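Local structure of Phl p 3 allergen (Phleum pratense, 3FT1) at residues A[6-11]-A[87-92]; A[19-24]-A[51-56]; A[64-69]-A[79-84]. The protein is a secreted grass pollen allergen recognised by IgE, related to the C-terminal domain of beta-expansins, whose role in the plant is not established. All blocks are in the same frame, centred on the assembly; numbering follows the deposited sequence.

In the fold
The three contacts tie together an antiparallel, all-strand domain. Contact 1 closes the outermost chain loop, bringing strand 3-8 and the 87-92 turn together; contact 2 and then contact 3 follow one another within that loop. The centres of contacts 1 and 2 are about 10 Å apart, of contacts 2 and 3 about 13 Å, of contacts 1 and 3 about 14 Å; contacts 2 and 3 lie on opposite sides of the chain's centre. Strands 3-8 and 16-24 are neighbours, linking contacts 1 and 2 through T7 and D20. Side chains then join the layers: F6 packs on F67, F69 and V82, L19 on F67 and I83, and I21 on F69, consistent with an expansin C-terminal beta-sandwich.

Contact 1 (A[6-11]-A[87-92])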
loop_
_atom_site.group_PDB
_atom_site.type_symbol
_atom_site.label_atom_id
_atom_site.label_comp_id
_atom_site.label_asym_id
_atom_site.label_seq_id
_atom_site.Cartn_x
_atom_site.Cartn_y
_atom_site.Cartn_z
ATOM N N PHE A 6 3.451 5.946 2.000
ATOM C CA PHE A 6 3.450 4.644 2.644
ATOM C C PHE A 6 4.634 4.648 3.590
ATOM O O PHE A 6 5.765 4.777 3.134
ATOM C CB PHE A 6 3.725 3.530 1.630
ATOM C CG PHE A 6 2.697 3.401 0.527
ATOM C CD1 PHE A 6 1.739 2.404 0.574
ATOM C CD2 PHE A 6 2.725 4.246 -0.570
ATOM C CE1 PHE A 6 0.813 2.262 -0.440
ATOM C CE2 PHE A 6 1.799 4.113 -1.595
ATOM C CZ PHE A 6 0.845 3.122 -1.530
ATOM N N THR A 7 4.389 4.496 4.884
ATOM C CA THR A 7 5.485 4.405 5.847
ATOM C C THR A 7 5.528 3.010 6.438
ATOM O O THR A 7 4.548 2.537 7.007
ATOM C CB THR A 7 5.330 5.428 6.974
ATOM O OG1 THR A 7 5.200 6.736 6.405
ATOM C CG2 THR A 7 6.544 5.391 7.915
ATOM N N VAL A 8 6.673 2.354 6.300
ATOM C CA VAL A 8 6.830 1.005 6.814
ATOM C C VAL A 8 6.985 1.040 8.328
ATOM O O VAL A 8 7.892 1.688 8.859
ATOM C CB VAL A 8 8.043 0.306 6.191
ATOM C CG1 VAL A 8 8.256 -1.054 6.851
ATOM C CG2 VAL A 8 7.843 0.147 4.693
ATOM N N GLN A 9 6.090 0.345 9.019
ATOM C CA GLN A 9 6.032 0.397 10.477
ATOM C C GLN A 9 6.798 -0.747 11.115
ATOM O O GLN A 9 6.887 -1.836 10.548
ATOM C CB GLN A 9 4.575 0.334 10.943
ATOM C CG GLN A 9 3.722 1.447 10.365
ATOM C CD GLN A 9 4.167 2.803 10.858
ATOM O OE1 GLN A 9 4.793 3.573 10.125
ATOM N NE2 GLN A 9 3.877 3.091 12.119
ATOM N N LYS A 10 7.333 -0.498 12.306
ATOM C CA LYS A 10 7.976 -1.557 13.067
ATOM C C LYS A 10 6.982 -2.699 13.208
ATOM O O LYS A 10 5.784 -2.471 13.404
ATOM C CB LYS A 10 8.428 -1.061 14.447
ATOM C CG LYS A 10 9.436 -2.005 15.103
ATOM C CD LYS A 10 9.927 -1.506 16.454
ATOM C CE LYS A 10 11.120 -2.327 16.925
ATOM N NZ LYS A 10 11.016 -3.747 16.477
ATOM N N GLY A 11 7.481 -3.925 13.087
ATOM C CA GLY A 11 6.629 -5.099 13.082
ATOM C C GLY A 11 6.562 -5.713 11.701
ATOM O O GLY A 11 6.158 -6.860 11.537
ATOM N N PHE A 87 12.623 -3.319 1.690
ATOM C CA PHE A 87 12.129 -2.103 2.322
ATOM C C PHE A 87 12.719 -1.932 3.719
ATOM O O PHE A 87 13.277 -2.867 4.293
ATOM C CB PHE A 87 10.606 -2.140 2.411
ATOM C CG PHE A 87 10.074 -3.363 3.099
ATOM C CD1 PHE A 87 10.045 -3.435 4.485
ATOM C CD2 PHE A 87 9.611 -4.446 2.361
ATOM C CE1 PHE A 87 9.552 -4.562 5.128
ATOM C CE2 PHE A 87 9.115 -5.576 2.992
ATOM C CZ PHE A 87 9.085 -5.633 4.382
ATOM N N SER A 88 12.562 -0.736 4.279
ATOM C CA SER A 88 13.239 -0.398 5.523
ATOM C C SER A 88 12.264 0.164 6.557
ATOM O O SER A 88 11.412 0.997 6.233
ATOM C CB SER A 88 14.386 0.573 5.235
ATOM O OG SER A 88 15.162 0.788 6.394
ATOM N N ILE A 89 12.365 -0.341 7.783
ATOM C CA ILE A 89 11.486 0.058 8.874
ATOM C C ILE A 89 11.627 1.549 9.123
ATOM O O ILE A 89 12.737 2.045 9.306
ATOM C CB ILE A 89 11.859 -0.675 10.185
ATOM C CG1 ILE A 89 11.783 -2.198 10.008
ATOM C CG2 ILE A 89 10.971 -0.203 11.328
ATOM C CD1 ILE A 89 10.479 -2.684 9.427
ATOM N N GLY A 90 10.503 2.260 9.122
ATOM C CA GLY A 90 10.506 3.683 9.410
ATOM C C GLY A 90 10.678 4.589 8.206
ATOM O O GLY A 90 10.617 5.812 8.333
ATOM N N LYS A 91 10.897 4.004 7.035
ATOM C CA LYS A 91 11.073 4.799 5.834
ATOM C C LYS A 91 9.741 5.038 5.159
ATOM O O LYS A 91 8.840 4.202 5.218
ATOM C CB LYS A 91 12.046 4.126 4.868
ATOM C CG LYS A 91 12.278 4.907 3.586
ATOM C CD LYS A 91 13.485 4.371 2.826
ATOM C CE LYS A 91 13.647 5.072 1.483
ATOM N NZ LYS A 91 14.836 4.572 0.737
ATOM N N THR A 92 9.622 6.194 4.521
ATOM C CA THR A 92 8.411 6.530 3.803
ATOM C C THR A 92 8.668 6.486 2.307
ATOM O O THR A 92 9.671 7.003 1.813
ATOM C CB THR A 92 7.891 7.915 4.219
ATOM O OG1 THR A 92 7.456 7.848 5.579
ATOM C CG2 THR A 92 6.712 8.336 3.336
#
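T7 (chi1 -55°) and T92 (chi1 -67°) both set OG1 beside their own backbone N and CG2 anti to it, which brings the two hydroxyls together at 2.6 Å from T7 OG1 to T92 OG1, a hydrogen bond in which either may be the donor. The two residues form an antiparallel non-hydrogen-bonded pair with CA atoms 4.2 Å apart, so this side-chain bond joins the strands where the backbone does not. The next step along strand 3-8 is held by backbone atoms: V8 N donates to K91 O at 3.0 Å and 162°, while V8 O accepts from G90 N at 2.7 Å. V8 is thus gripped by both its polar atoms. The V8 side chain crosses those of I89 and F87 at about a right angle, its CG1 3.8 Å from I89 CD1 and 3.8 Å from F87 CD1, oblique to the F87 ring. G90 has a positive phi, as the third residue of a type II turn usually does. F6 to Y93 continues the backbone pairing, and T7 to D20 joins strand 3-8 to strand 16-24. The S88-K91 unit, closed by K91 N to S88 O at 3.2 Å, is a type II beta turn leading into an edge strand.

Contact 2 (A[19-24]-A[51-56]); sequences LDIKYT and NVWEVK
Antiparallel pairing of neighbouring strands within a sheet defines this contact, in which L19 and W53 form a hydrogen-bonded pair of strands 16-24 and 52-56. L19 N reaches W53 O at 2.8 Å and 167°, and W53 N returns the bond to L19 O at 2.8 Å. The short segments run at 130° between their N-to-C directions and diverge from L19 toward T24, while on the other side V55 pairs with L17. Water fills in where direct bonds stop. Water 2 lies in the plane of the W53 indole at its edge, accepting from W53 NE1 at 2.9 Å and donating to I21 O at 3.2 Å. The O of water 1 sits 2.9 Å from I21 O and 2.6 Å from N51 O, without certainty that it donates to both. I21 lies crosswise to the indole, its CD1 3.9 Å from W53 CD1 in an oblique approach, and both side chains go on to touch V33 of strand 30-36. D20 points its CB away from strand 52-56; with CG anti to its backbone N (chi1 -179°), OD1 offers its syn lone pair to K22 NZ at 2.6 Å, a salt bridge along one strand. The polar D20-K22 pair thus lies apart from the apolar I21-W53 pair, a division characteristic of a beta-sandwich sheet with one face turned to the core, as in the expansin C-terminal domain.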
loop_
_atom_site.group_PDB
_atom_site.type_symbol
_atom_site.label_atom_id
_atom_site.label_comp_id
_atom_site.label_asym_id
_atom_site.label_seq_id
_atom_site.Cartn_x
_atom_site.Cartn_y
_atom_site.Cartn_z
ATOM N N LEU A 19 1.791 -0.996 7.226
ATOM C CA LEU A 19 1.965 0.280 6.546
ATOM C C LEU A 19 1.051 1.348 7.086
ATOM O O LEU A 19 -0.172 1.170 7.128
ATOM C CB LEU A 19 1.689 0.128 5.049
ATOM C CG LEU A 19 2.604 -0.818 4.277
ATOM C CD1 LEU A 19 2.065 -1.012 2.865
ATOM C CD2 LEU A 19 4.021 -0.259 4.252
ATOM N N ASP A 20 1.660 2.458 7.488
ATOM C CA ASP A 20 0.937 3.697 7.709
ATOM C C ASP A 20 0.740 4.330 6.345
ATOM O O ASP A 20 1.672 4.861 5.746
ATOM C CB ASP A 20 1.747 4.636 8.606
ATOM C CG ASP A 20 1.025 5.935 8.896
ATOM O OD1 ASP A 20 -0.159 6.063 8.517
ATOM O OD2 ASP A 20 1.642 6.832 9.509
ATOM N N ILE A 21 -0.479 4.244 5.835
ATOM C CA ILE A 21 -0.779 4.799 4.532
ATOM C C ILE A 21 -1.542 6.094 4.759
ATOM O O ILE A 21 -2.586 6.102 5.418
ATOM C CB ILE A 21 -1.624 3.811 3.678
ATOM C CG1 ILE A 21 -0.863 2.494 3.485
ATOM C CG2 ILE A 21 -1.988 4.432 2.332
ATOM C CD1 ILE A 21 -1.650 1.418 2.749
ATOM N N LYS A 22 -1.002 7.191 4.241
ATOM C CA LYS A 22 -1.670 8.478 4.317
ATOM C C LYS A 22 -2.214 8.799 2.937
ATOM O O LYS A 22 -1.461 9.110 2.016
ATOM C CB LYS A 22 -0.695 9.551 4.789
ATOM C CG LYS A 22 -0.348 9.419 6.263
ATOM C CD LYS A 22 -1.539 9.877 7.114
ATOM C CE LYS A 22 -1.257 9.790 8.603
ATOM N NZ LYS A 22 -1.246 8.388 9.095
ATOM N N TYR A 23 -3.534 8.706 2.811
ATOM C CA TYR A 23 -4.217 8.841 1.536
ATOM C C TYR A 23 -4.984 10.141 1.557
ATOM O O TYR A 23 -5.746 10.405 2.485
ATOM C CB TYR A 23 -5.181 7.666 1.356
ATOM C CG TYR A 23 -6.091 7.728 0.146
ATOM C CD1 TYR A 23 -5.751 7.081 -1.034
ATOM C CD2 TYR A 23 -7.310 8.403 0.196
ATOM C CE1 TYR A 23 -6.589 7.111 -2.140
ATOM C CE2 TYR A 23 -8.154 8.443 -0.907
ATOM C CZ TYR A 23 -7.786 7.791 -2.068
ATOM O OH TYR A 23 -8.596 7.815 -3.176
ATOM N N THR A 24 -4.765 10.954 0.534
ATOM C CA THR A 24 -5.384 12.264 0.441
ATOM C C THR A 24 -6.107 12.398 -0.886
ATOM O O THR A 24 -5.474 12.422 -1.941
ATOM C CB THR A 24 -4.318 13.373 0.485
ATOM O OG1 THR A 24 -3.496 13.210 1.644
ATOM C CG2 THR A 24 -4.970 14.725 0.520
ATOM N N ASN A 51 -4.711 2.717 12.672
ATOM C CA ASN A 51 -3.963 3.743 11.959
ATOM C C ASN A 51 -3.126 3.169 10.821
ATOM O O ASN A 51 -2.503 3.919 10.070
ATOM C CB ASN A 51 -3.042 4.501 12.919
ATOM C CG ASN A 51 -3.707 4.825 14.243
ATOM O OD1 ASN A 51 -4.931 4.946 14.329
ATOM N ND2 ASN A 51 -2.896 4.979 15.286
ATOM N N VAL A 52 -3.091 1.843 10.710
ATOM C CA VAL A 52 -2.248 1.201 9.702
ATOM C C VAL A 52 -2.983 0.108 8.951
ATOM O O VAL A 52 -4.098 -0.275 9.311
ATOM C CB VAL A 52 -0.958 0.603 10.306
ATOM C CG1 VAL A 52 -0.193 1.654 11.091
ATOM C CG2 VAL A 52 -1.277 -0.619 11.170
ATOM N N TRP A 53 -2.344 -0.380 7.895
ATOM C CA TRP A 53 -2.902 -1.427 7.057
ATOM C C TRP A 53 -1.883 -2.533 7.024
ATOM O O TRP A 53 -0.683 -2.278 6.969
ATOM C CB TRP A 53 -3.119 -0.931 5.631
ATOM C CG TRP A 53 -4.157 0.120 5.498
ATOM C CD1 TRP A 53 -4.026 1.443 5.794
ATOM C CD2 TRP A 53 -5.492 -0.052 4.999
ATOM N NE1 TRP A 53 -5.201 2.103 5.532
ATOM C CE2 TRP A 53 -6.114 1.210 5.036
ATOM C CE3 TRP A 53 -6.216 -1.151 4.521
ATOM C CZ2 TRP A 53 -7.429 1.405 4.622
ATOM C CZ3 TRP A 53 -7.527 -0.953 4.106
ATOM C CH2 TRP A 53 -8.118 0.319 4.162
ATOM N N GLU A 54 -2.353 -3.769 7.040
ATOM C CA GLU A 54 -1.441 -4.890 7.131
ATOM C C GLU A 54 -1.726 -5.965 6.092
ATOM O O GLU A 54 -2.881 -6.249 5.780
ATOM C CB GLU A 54 -1.513 -5.480 8.533
ATOM C CG GLU A 54 -0.709 -6.746 8.716
ATOM C CD GLU A 54 -0.884 -7.330 10.101
ATOM O OE1 GLU A 54 -0.912 -6.548 11.070
ATOM O OE2 GLU A 54 -0.996 -8.567 10.221
ATOM N N VAL A 55 -0.664 -6.564 5.559
ATOM C CA VAL A 55 -0.805 -7.784 4.775
ATOM C C VAL A 55 0.304 -8.760 5.157
ATOM O O VAL A 55 1.481 -8.390 5.240
ATOM C CB VAL A 55 -0.850 -7.521 3.241
ATOM C CG1 VAL A 55 0.430 -6.860 2.752
ATOM C CG2 VAL A 55 -1.128 -8.822 2.485
ATOM N N LYS A 56 -0.094 -9.997 5.431
ATOM C CA LYS A 56 0.832 -11.045 5.838
ATOM C C LYS A 56 0.822 -12.124 4.779
ATOM O O LYS A 56 -0.166 -12.297 4.072
ATOM C CB LYS A 56 0.370 -11.697 7.139
ATOM C CG LYS A 56 0.583 -10.910 8.406
ATOM C CD LYS A 56 -0.110 -11.622 9.568
ATOM C CE LYS A 56 0.188 -10.966 10.909
ATOM N NZ LYS A 56 -0.878 -11.242 11.919
HETATM O O HOH W 1 -2.836 4.127 7.488
HETATM O O HOH W 2 -5.519 4.993 5.812
#

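Contact 3 (A[64-69]-A[79-84]); sequences PFNFRF and FDEVIP
Strands 65-71 and 76-83 run antiparallel as a hairpin, with F67 N bonding F79 O at 2.9 Å and F79 N bonding F67 O at 2.8 Å, until the second strand turns a corner at E81, whose backbone is left-handed. Past the corner the chain rejoins F65: V82 N donates to F65 O at 2.9 Å, and F65 N to I83 O at 2.7 Å. I83 N is buried by the contact and has no partner in the model. At the corner itself a side chain takes over from the backbone. N66 CG stands beside its own backbone N (chi1 -44°), which carries OD1 across to accept from E81 N at 2.7 Å, the donor tilted 29° from the amide's carbonyl plane. The other end of the amide, ND2, meets water 3, which also binds P64 O and E81 OE2, and water 4 links D80 OD1 with N66 OD1, the latter bond weak. P64 and E81 run alongside each other, pointing the same way, with P64 CG 3.6 Å from E81 CD. The aromatic row of strand 65-71 has other partners. F69 meets F79 rim to rim, planes 81° apart, with F69 CE2 3.3 Å from F79 CD2; neither ring covers the other's face. F67 crosses I83 at about a right angle, its CE2 3.9 Å from I83 CD1, and also meets the ring of F6 from strand 3-8. R68 points away from strand 76-83 to a salt bridge with E34 and a cation-pi contact with W43. Phenylalanines thus form the core side of a beta hairpin broken at a corner, with the charged R68 on the other side, consistent with the edge hairpin of an expansin C-terminal beta-sandwich.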
loop_
_atom_site.group_PDB
_atom_site.type_symbol
_atom_site.label_atom_id
_atom_site.label_comp_id
_atom_site.label_asym_id
_atom_site.label_seq_id
_atom_site.Cartn_x
_atom_site.Cartn_y
_atom_site.Cartn_z
ATOM N N PRO A 64 9.335 -5.482 -6.360
ATOM C CA PRO A 64 8.689 -4.315 -5.741
ATOM C C PRO A 64 7.167 -4.445 -5.694
ATOM O O PRO A 64 6.565 -5.145 -6.505
ATOM C CB PRO A 64 9.108 -3.153 -6.643
ATOM C CG PRO A 64 9.540 -3.773 -7.921
ATOM C CD PRO A 64 10.045 -5.141 -7.603
ATOM N N PHE A 65 6.549 -3.760 -4.743
ATOM C CA PHE A 65 5.135 -3.965 -4.468
ATOM C C PHE A 65 4.242 -2.931 -5.146
ATOM O O PHE A 65 4.550 -1.749 -5.151
ATOM C CB PHE A 65 4.912 -3.958 -2.955
ATOM C CG PHE A 65 5.750 -4.973 -2.223
ATOM C CD1 PHE A 65 5.511 -6.324 -2.383
ATOM C CD2 PHE A 65 6.785 -4.573 -1.395
ATOM C CE1 PHE A 65 6.285 -7.263 -1.722
ATOM C CE2 PHE A 65 7.568 -5.509 -0.729
ATOM C CZ PHE A 65 7.310 -6.855 -0.895
ATOM N N ASN A 66 3.134 -3.404 -5.708
ATOM C CA ASN A 66 2.112 -2.547 -6.306
ATOM C C ASN A 66 0.892 -2.488 -5.403
ATOM O O ASN A 66 0.584 -3.459 -4.710
ATOM C CB ASN A 66 1.719 -3.105 -7.677
ATOM C CG ASN A 66 2.924 -3.518 -8.486
ATOM O OD1 ASN A 66 3.674 -2.672 -8.969
ATOM N ND2 ASN A 66 3.136 -4.827 -8.611
ATOM N N PHE A 67 0.208 -1.351 -5.394
ATOM C CA PHE A 67 -0.948 -1.158 -4.524
ATOM C C PHE A 67 -2.135 -0.610 -5.308
ATOM O O PHE A 67 -1.991 0.334 -6.080
ATOM C CB PHE A 67 -0.599 -0.211 -3.369
ATOM C CG PHE A 67 0.434 -0.773 -2.432
ATOM C CD1 PHE A 67 0.052 -1.542 -1.348
ATOM C CD2 PHE A 67 1.785 -0.576 -2.671
ATOM C CE1 PHE A 67 1.001 -2.098 -0.496
ATOM C CE2 PHE A 67 2.743 -1.122 -1.824
ATOM C CZ PHE A 67 2.350 -1.879 -0.736
ATOM N N ARG A 68 -3.294 -1.225 -5.114
ATOM C CA ARG A 68 -4.530 -0.730 -5.719
ATOM C C ARG A 68 -5.396 -0.147 -4.627
ATOM O O ARG A 68 -5.667 -0.812 -3.618
ATOM C CB ARG A 68 -5.291 -1.845 -6.429
ATOM C CG ARG A 68 -6.621 -1.381 -7.012
ATOM C CD ARG A 68 -7.146 -2.356 -8.043
ATOM N NE ARG A 68 -7.632 -3.585 -7.424
ATOM C CZ ARG A 68 -8.104 -4.623 -8.109
ATOM N NH1 ARG A 68 -8.148 -4.582 -9.436
ATOM N NH2 ARG A 68 -8.532 -5.700 -7.469
ATOM N N PHE A 69 -5.814 1.100 -4.832
ATOM C CA PHE A 69 -6.706 1.798 -3.916
ATOM C C PHE A 69 -8.105 1.924 -4.504
ATOM O O PHE A 69 -8.261 2.195 -5.693
ATOM C CB PHE A 69 -6.193 3.214 -3.644
ATOM C CG PHE A 69 -4.879 3.258 -2.904
ATOM C CD1 PHE A 69 -4.847 3.158 -1.527
ATOM C CD2 PHE A 69 -3.686 3.407 -3.584
ATOM C CE1 PHE A 69 -3.653 3.204 -0.840
ATOM C CE2 PHE A 69 -2.484 3.452 -2.899
ATOM C CZ PHE A 69 -2.474 3.348 -1.524
ATOM N N PHE A 79 -0.852 2.333 -7.746
ATOM C CA PHE A 79 0.495 2.861 -7.628
ATOM C C PHE A 79 1.460 1.699 -7.793
ATOM O O PHE A 79 1.442 0.755 -7.006
ATOM C CB PHE A 79 0.682 3.548 -6.275
ATOM C CG PHE A 79 -0.097 4.822 -6.147
ATOM C CD1 PHE A 79 0.476 6.037 -6.498
ATOM C CD2 PHE A 79 -1.412 4.808 -5.710
ATOM C CE1 PHE A 79 -0.241 7.213 -6.394
ATOM C CE2 PHE A 79 -2.132 5.984 -5.609
ATOM C CZ PHE A 79 -1.549 7.182 -5.955
ATOM N N ASP A 80 2.285 1.766 -8.831
ATOM C CA ASP A 80 3.107 0.627 -9.222
ATOM C C ASP A 80 4.528 0.693 -8.676
ATOM O O ASP A 80 5.149 1.754 -8.655
ATOM C CB ASP A 80 3.122 0.480 -10.744
ATOM C CG ASP A 80 1.755 0.107 -11.307
ATOM O OD1 ASP A 80 1.359 -1.070 -11.186
ATOM O OD2 ASP A 80 1.076 0.994 -11.871
ATOM N N GLU A 81 5.024 -0.461 -8.238
ATOM C CA GLU A 81 6.392 -0.608 -7.742
ATOM C C GLU A 81 6.770 0.517 -6.780
ATOM O O GLU A 81 7.777 1.202 -6.950
ATOM C CB GLU A 81 7.377 -0.732 -8.910
ATOM C CG GLU A 81 6.945 -1.797 -9.928
ATOM C CD GLU A 81 8.079 -2.286 -10.807
ATOM O OE1 GLU A 81 9.132 -1.619 -10.859
ATOM O OE2 GLU A 81 7.913 -3.349 -11.441
ATOM N N VAL A 82 5.946 0.673 -5.755
ATOM C CA VAL A 82 6.090 1.757 -4.789
ATOM C C VAL A 82 7.084 1.456 -3.677
ATOM O O VAL A 82 7.772 2.355 -3.196
ATOM C CB VAL A 82 4.738 2.089 -4.138
ATOM C CG1 VAL A 82 4.918 3.210 -3.115
ATOM C CG2 VAL A 82 3.746 2.493 -5.199
ATOM N N ILE A 83 7.135 0.196 -3.262
ATOM C CA ILE A 83 8.011 -0.240 -2.178
ATOM C C ILE A 83 8.879 -1.408 -2.649
ATOM O O ILE A 83 8.373 -2.368 -3.241
ATOM C CB ILE A 83 7.182 -0.672 -0.948
ATOM C CG1 ILE A 83 6.273 0.481 -0.499
ATOM C CG2 ILE A 83 8.087 -1.171 0.177
ATOM C CD1 ILE A 83 5.413 0.157 0.687
ATOM N N PRO A 84 10.192 -1.325 -2.402
ATOM C CA PRO A 84 11.083 -2.380 -2.894
ATOM C C PRO A 84 10.973 -3.583 -2.001
ATOM O O PRO A 84 10.500 -3.457 -0.874
ATOM C CB PRO A 84 12.466 -1.766 -2.735
ATOM C CG PRO A 84 12.324 -0.834 -1.566
ATOM C CD PRO A 84 10.908 -0.303 -1.620
HETATM O O HOH W 3 6.181 -5.195 -9.398
HETATM O O HOH W 4 3.428 -3.012 -11.729
#